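Local coordinates for NTF2-like protein of unknown function (Prochlorococcus marinus, PDB 3HZP) that is of unknown function but has an NTF2-like fold, a curved sheet with helices that in relatives often encloses a ligand pocket or active site, at residues S75-G85 against D97-K107. Numbering follows the deposited sequence.
Sequences SNAAICVFTLG and DLPTVTSIFKK
Phe82 and Val101 face each other as a hydrogen-bonded antiparallel pair, and their side chains pack closely. With CG held between the backbone N and the carbonyl carbon (chi1 60°), the benzyl group folds back across the neighbouring strand; Val101 CB then sits over one ring face, a CH-pi contact 3.9 Å from the centroid, and Val101 CG1 comes to 3.5 Å from Phe82 CZ. Ser103 OG lies at the ring edge, in its plane, 3.6 Å from Phe82 CE1. The same hydroxyl donates to Cys80 O at 2.8 Å, so this carbonyl, which also receives Ser103 N, is gripped twice by one residue. Were Phe82 an alanine, Val101 CB would probably lose the ring face it rests on, and a gap would be likely to open beside Ser103.

Seven successive pairs, from Ala77 with Lys106 to Thr83 with Thr100, tie strands 77-90 and 93-108 into a hairpin of the NTF2-like sheet, flanked by strands 57-72 and 111-119. Phe82, Val101, Ser103 and Phe105 lie on the concave side, where helix 4-15 packs on Ala78, Cys80 and Phe105. On the other face, Ile104 CD1 reaches Ile79 CB at 3.8 Å, and Ile104 also meets Ile104 of the second subunit, while Thr102 OG1 bonds Gln118 and Trp116 there.

Toward the ends the fit changes. Near the turn Leu98 CD1 presses on Thr83 CG2 at 3.4 Å, tighter than usual for two carbons, and a water bridges Thr83 OG1, also hydrogen-bonded to His68 NE2, and Thr100 OG1, also bonded to Gly40 O of the second subunit. At the solvent-facing end, Asn76 and Lys107 share one backbone bond, Lys107 N to Asn76 O, and their side chains merely cross at about a right angle, Asn76 OD1 staying 3.7 Å from Lys107 CD.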
ATOM      1  N   SER A  75     -13.169  -9.223 -12.740  0.50 25.65           N
ATOM      2  CA  SER A  75     -13.357  -8.555 -13.971  0.50 22.56           C
ATOM      3  C   SER A  75     -13.335  -7.028 -13.800  0.50 20.08           C
ATOM      4  O   SER A  75     -13.020  -6.301 -14.735  0.50 22.48           O
ATOM      5  CB  SER A  75     -14.706  -9.034 -14.513  0.50 24.71           C
ATOM      6  OG  SER A  75     -14.812 -10.443 -14.297  0.50 25.06           O
ATOM      7  N   ASN A  76     -13.644  -6.586 -12.590  1.00 20.62           N
ATOM      8  CA  ASN A  76     -13.931  -5.173 -12.306  1.00 18.04           C
ATOM      9  C   ASN A  76     -13.048  -4.513 -11.276  1.00 15.97           C
ATOM     10  O   ASN A  76     -13.391  -3.466 -10.728  1.00 14.49           O
ATOM     11  CB  ASN A  76     -15.396  -5.028 -11.856  1.00 18.94           C
ATOM     12  CG  ASN A  76     -16.368  -5.451 -12.913  1.00 23.81           C
ATOM     13  OD1 ASN A  76     -16.207  -5.133 -14.078  1.00 24.10           O
ATOM     14  ND2 ASN A  76     -17.406  -6.166 -12.505  1.00 34.71           N
ATOM     15  N   ALA A  77     -11.904  -5.139 -10.974  1.00 14.15           N
ATOM     16  CA  ALA A  77     -10.923  -4.533 -10.099  1.00 13.66           C
ATOM     17  C   ALA A  77      -9.523  -4.951 -10.539  1.00 12.89           C
ATOM     18  O   ALA A  77      -9.374  -5.874 -11.310  1.00 12.79           O
ATOM     19  CB  ALA A  77     -11.182  -4.894  -8.616  1.00 16.40           C
ATOM     20  N   ALA A  78      -8.533  -4.266 -10.011  1.00 12.83           N
ATOM     21  CA  ALA A  78      -7.146  -4.564 -10.346  1.00 11.90           C
ATOM     22  C   ALA A  78      -6.210  -4.006  -9.329  1.00 12.53           C
ATOM     23  O   ALA A  78      -6.513  -3.030  -8.625  1.00 13.70           O
ATOM     24  CB  ALA A  78      -6.783  -4.005 -11.724  1.00 13.37           C
ATOM     25  N   ILE A  79      -5.018  -4.592  -9.284  1.00 13.15           N
ATOM     26  CA  ILE A  79      -3.908  -4.083  -8.518  1.00 13.14           C
ATOM     27  C   ILE A  79      -2.772  -3.732  -9.488  1.00 12.47           C
ATOM     28  O   ILE A  79      -2.465  -4.519 -10.371  1.00 12.83           O
ATOM     29  CB  ILE A  79      -3.423  -5.078  -7.419  1.00 14.25           C
ATOM     30  CG1 ILE A  79      -2.168  -4.521  -6.746  1.00 14.24           C
ATOM     31  CG2 ILE A  79      -3.176  -6.515  -7.949  1.00 13.75           C
ATOM     32  CD1 ILE A  79      -1.843  -5.260  -5.400  1.00 17.89           C
ATOM     33  N   CYS A  80      -2.125  -2.591  -9.243  1.00 12.59           N
ATOM     34  CA  CYS A  80      -0.913  -2.233  -9.949  1.00 13.11           C
ATOM     35  C   CYS A  80       0.079  -1.664  -8.957  1.00 12.54           C
ATOM     36  O   CYS A  80      -0.214  -0.662  -8.266  1.00 13.49           O
ATOM     37  CB  CYS A  80      -1.199  -1.263 -11.104  1.00 13.87           C
ATOM     38  SG  CYS A  80       0.268  -0.923 -12.107  1.00 15.39           S
ATOM     39  N   VAL A  81       1.245  -2.275  -8.896  1.00 12.99           N
ATOM     40  CA  VAL A  81       2.339  -1.829  -8.059  1.00 13.09           C
ATOM     41  C   VAL A  81       3.434  -1.303  -8.939  1.00 13.27           C
ATOM     42  O   VAL A  81       3.821  -1.982  -9.893  1.00 13.45           O
ATOM     43  CB  VAL A  81       2.872  -2.988  -7.172  1.00 13.12           C
ATOM     44  CG1 VAL A  81       4.100  -2.527  -6.337  1.00 14.76           C
ATOM     45  CG2 VAL A  81       1.743  -3.560  -6.268  1.00 13.42           C
ATOM     46  N   PHE A  82       3.948  -0.113  -8.644  1.00 12.72           N
ATOM     47  CA  PHE A  82       4.941   0.506  -9.489  1.00 13.15           C
ATOM     48  C   PHE A  82       5.859   1.401  -8.726  1.00 14.34           C
ATOM     49  O   PHE A  82       5.592   1.782  -7.581  1.00 14.73           O
ATOM     50  CB  PHE A  82       4.216   1.292 -10.623  1.00 14.00           C
ATOM     51  CG  PHE A  82       3.300   2.377 -10.132  1.00 13.20           C
ATOM     52  CD1 PHE A  82       2.009   2.081  -9.746  1.00 12.90           C
ATOM     53  CD2 PHE A  82       3.723   3.699 -10.052  1.00 15.15           C
ATOM     54  CE1 PHE A  82       1.160   3.062  -9.285  1.00 15.10           C
ATOM     55  CE2 PHE A  82       2.865   4.676  -9.564  1.00 14.99           C
ATOM     56  CZ  PHE A  82       1.609   4.371  -9.211  1.00 15.05           C
ATOM     57  N   THR A  83       6.991   1.730  -9.346  1.00 13.86           N
ATOM     58  CA  THR A  83       7.890   2.761  -8.859  1.00 14.33           C
ATOM     59  C   THR A  83       7.595   4.014  -9.641  1.00 15.30           C
ATOM     60  O   THR A  83       7.510   3.984 -10.876  1.00 15.56           O
ATOM     61  CB  THR A  83       9.336   2.372  -9.085  1.00 14.82           C
ATOM     62  OG1 THR A  83       9.640   1.217  -8.309  1.00 15.06           O
ATOM     63  CG2 THR A  83      10.272   3.523  -8.638  1.00 17.02           C
ATOM     64  N   LEU A  84       7.366   5.097  -8.919  1.00 15.55           N
ATOM     65  CA  LEU A  84       7.049   6.406  -9.494  1.00 16.55           C
ATOM     66  C   LEU A  84       8.303   7.256  -9.372  1.00 18.87           C
ATOM     67  O   LEU A  84       8.788   7.501  -8.266  1.00 21.02           O
ATOM     68  CB  LEU A  84       5.916   7.053  -8.727  1.00 16.69           C
ATOM     69  CG  LEU A  84       5.502   8.442  -9.206  1.00 21.98           C
ATOM     70  CD1 LEU A  84       4.801   8.312 -10.493  1.00 22.56           C
ATOM     71  CD2 LEU A  84       4.598   9.146  -8.139  1.00 22.08           C
ATOM     72  N   GLY A  85       8.882   7.691 -10.473  1.00 15.22           N
ATOM     73  CA  GLY A  85      10.083   8.528 -10.423  1.00 16.20           C
ATOM     74  C   GLY A  85       9.719   9.969 -10.704  1.00 17.04           C
ATOM     75  O   GLY A  85       9.172  10.248 -11.768  1.00 19.90           O
ATOM     76  N   ASP A  97      12.481  11.830  -6.200  1.00 15.40           N
ATOM     77  CA  ASP A  97      11.579  11.049  -5.382  1.00 15.16           C
ATOM     78  C   ASP A  97      11.348   9.730  -6.109  1.00 15.38           C
ATOM     79  O   ASP A  97      10.996   9.710  -7.304  1.00 16.57           O
ATOM     80  CB  ASP A  97      10.264  11.828  -5.237  1.00 15.68           C
ATOM     81  CG  ASP A  97       9.296  11.197  -4.287  1.00 16.66           C
ATOM     82  OD1 ASP A  97       9.644  10.906  -3.129  1.00 16.15           O
ATOM     83  OD2 ASP A  97       8.131  11.054  -4.708  1.00 18.20           O
ATOM     84  N   LEU A  98      11.500   8.628  -5.393  1.00 14.33           N
ATOM     85  CA  LEU A  98      11.422   7.303  -5.982  1.00 14.96           C
ATOM     86  C   LEU A  98      10.727   6.318  -5.051  1.00 14.41           C
ATOM     87  O   LEU A  98      11.397   5.422  -4.502  1.00 15.94           O
ATOM     88  CB  LEU A  98      12.841   6.820  -6.323  1.00 17.07           C
ATOM     89  CG  LEU A  98      12.907   5.675  -7.295  1.00 17.07           C
ATOM     90  CD1 LEU A  98      12.506   6.121  -8.719  1.00 18.27           C
ATOM     91  CD2 LEU A  98      14.349   5.124  -7.285  1.00 18.15           C
ATOM     92  N   PRO A  99       9.424   6.509  -4.788  1.00 13.92           N
ATOM     93  CA  PRO A  99       8.691   5.565  -3.928  1.00 13.51           C
ATOM     94  C   PRO A  99       8.230   4.309  -4.687  1.00 13.77           C
ATOM     95  O   PRO A  99       8.045   4.296  -5.918  1.00 15.00           O
ATOM     96  CB  PRO A  99       7.465   6.343  -3.509  1.00 13.29           C
ATOM     97  CG  PRO A  99       7.214   7.258  -4.690  1.00 14.29           C
ATOM     98  CD  PRO A  99       8.566   7.644  -5.147  1.00 13.83           C
ATOM     99  N   THR A 100       7.931   3.287  -3.901  1.00 13.02           N
ATOM    100  CA  THR A 100       7.050   2.191  -4.291  1.00 12.02           C
ATOM    101  C   THR A 100       5.607   2.555  -3.977  1.00 12.74           C
ATOM    102  O   THR A 100       5.307   3.039  -2.866  1.00 12.74           O
ATOM    103  CB  THR A 100       7.391   0.910  -3.509  1.00 13.23           C
ATOM    104  OG1 THR A 100       8.738   0.534  -3.824  1.00 13.73           O
ATOM    105  CG2 THR A 100       6.437  -0.266  -3.868  1.00 14.22           C
ATOM    106  N   VAL A 101       4.739   2.346  -4.965  1.00 12.69           N
ATOM    107  CA  VAL A 101       3.328   2.661  -4.849  1.00 13.19           C
ATOM    108  C   VAL A 101       2.450   1.466  -5.130  1.00 12.91           C
ATOM    109  O   VAL A 101       2.641   0.783  -6.141  1.00 13.20           O
ATOM    110  CB  VAL A 101       2.948   3.784  -5.860  1.00 13.31           C
ATOM    111  CG1 VAL A 101       1.514   4.177  -5.699  1.00 15.05           C
ATOM    112  CG2 VAL A 101       3.911   4.975  -5.718  1.00 14.30           C
ATOM    113  N   THR A 102       1.530   1.170  -4.214  1.00 13.52           N
ATOM    114  CA  THR A 102       0.496   0.144  -4.401  1.00 12.31           C
ATOM    115  C   THR A 102      -0.784   0.877  -4.744  1.00 13.64           C
ATOM    116  O   THR A 102      -1.243   1.739  -3.976  1.00 14.65           O
ATOM    117  CB  THR A 102       0.296  -0.687  -3.150  1.00 12.76           C
ATOM    118  OG1 THR A 102       1.484  -1.407  -2.855  1.00 13.64           O
ATOM    119  CG2 THR A 102      -0.892  -1.654  -3.319  1.00 15.22           C
ATOM    120  N   SER A 103      -1.346   0.595  -5.920  1.00 13.32           N
ATOM    121  CA  SER A 103      -2.607   1.218  -6.354  1.00 13.86           C
ATOM    122  C   SER A 103      -3.630   0.141  -6.625  1.00 13.70           C
ATOM    123  O   SER A 103      -3.282  -0.964  -7.086  1.00 14.28           O
ATOM    124  CB  SER A 103      -2.383   2.109  -7.564  1.00 15.67           C
ATOM    125  OG  SER A 103      -2.009   1.369  -8.756  1.00 16.60           O
ATOM    126  N   ILE A 104      -4.889   0.448  -6.356  1.00 14.20           N
ATOM    127  CA  ILE A 104      -6.004  -0.438  -6.610  1.00 13.37           C
ATOM    128  C   ILE A 104      -7.007   0.337  -7.467  1.00 13.70           C
ATOM    129  O   ILE A 104      -7.199   1.542  -7.255  1.00 14.78           O
ATOM    130  CB  ILE A 104      -6.678  -0.897  -5.325  1.00 14.24           C
ATOM    131  CG1 ILE A 104      -5.659  -1.518  -4.372  1.00 19.68           C
ATOM    132  CG2 ILE A 104      -7.875  -1.765  -5.615  1.00 17.17           C
ATOM    133  CD1 ILE A 104      -5.043  -2.732  -4.914  1.00 21.45           C
ATOM    134  N   PHE A 105      -7.587  -0.339  -8.454  1.00 12.88           N
ATOM    135  CA  PHE A 105      -8.537   0.215  -9.406  1.00 12.32           C
ATOM    136  C   PHE A 105      -9.840  -0.581  -9.346  1.00 13.72           C
ATOM    137  O   PHE A 105      -9.823  -1.791  -9.083  1.00 13.54           O
ATOM    138  CB  PHE A 105      -7.948   0.115 -10.813  1.00 12.80           C
ATOM    139  CG  PHE A 105      -6.839   1.095 -11.052  1.00 14.73           C
ATOM    140  CD1 PHE A 105      -5.564   0.885 -10.615  1.00 19.65           C
ATOM    141  CD2 PHE A 105      -7.140   2.252 -11.747  1.00 19.42           C
ATOM    142  CE1 PHE A 105      -4.591   1.943 -10.843  1.00 18.71           C
ATOM    143  CE2 PHE A 105      -6.230   3.198 -11.982  1.00 25.51           C
ATOM    144  CZ  PHE A 105      -4.986   3.050 -11.527  1.00 17.01           C
ATOM    145  N   LYS A 106     -10.954   0.110  -9.604  1.00 12.86           N
ATOM    146  CA  LYS A 106     -12.250  -0.514  -9.733  1.00 13.44           C
ATOM    147  C   LYS A 106     -12.964   0.049 -10.912  1.00 12.99           C
ATOM    148  O   LYS A 106     -12.807   1.229 -11.247  1.00 13.27           O
ATOM    149  CB  LYS A 106     -13.084  -0.267  -8.458  1.00 16.34           C
ATOM    150  CG  LYS A 106     -12.564  -1.029  -7.230  1.00 15.32           C
ATOM    151  CD  LYS A 106     -13.606  -1.104  -6.116  1.00 19.85           C
ATOM    152  CE  LYS A 106     -13.908   0.300  -5.635  1.00 22.89           C
ATOM    153  NZ  LYS A 106     -14.840   0.296  -4.395  1.00 25.52           N
ATOM    154  N   LYS A 107     -13.784  -0.773 -11.560  1.00 12.61           N
ATOM    155  CA  LYS A 107     -14.641  -0.293 -12.628  1.00 14.68           C
ATOM    156  C   LYS A 107     -15.962   0.195 -12.036  1.00 15.68           C
ATOM    157  O   LYS A 107     -16.616  -0.520 -11.220  1.00 17.69           O
ATOM    158  CB  LYS A 107     -14.911  -1.427 -13.610  1.00 18.59           C
ATOM    159  CG  LYS A 107     -14.128  -1.371 -14.818  1.00 24.30           C
ATOM    160  CD  LYS A 107     -14.655  -2.333 -15.898  1.00 32.71           C
ATOM    161  CE  LYS A 107     -13.535  -2.732 -16.826  1.00 36.14           C
ATOM    162  NZ  LYS A 107     -14.015  -3.418 -18.061  1.00 35.75           N
TER
HETATM  163  O   HOH W   1      10.517   1.172  -5.799  1.00 15.83           O
HETATM  164  O   HOH W   2       7.588  10.092  -7.164  1.00 18.18           O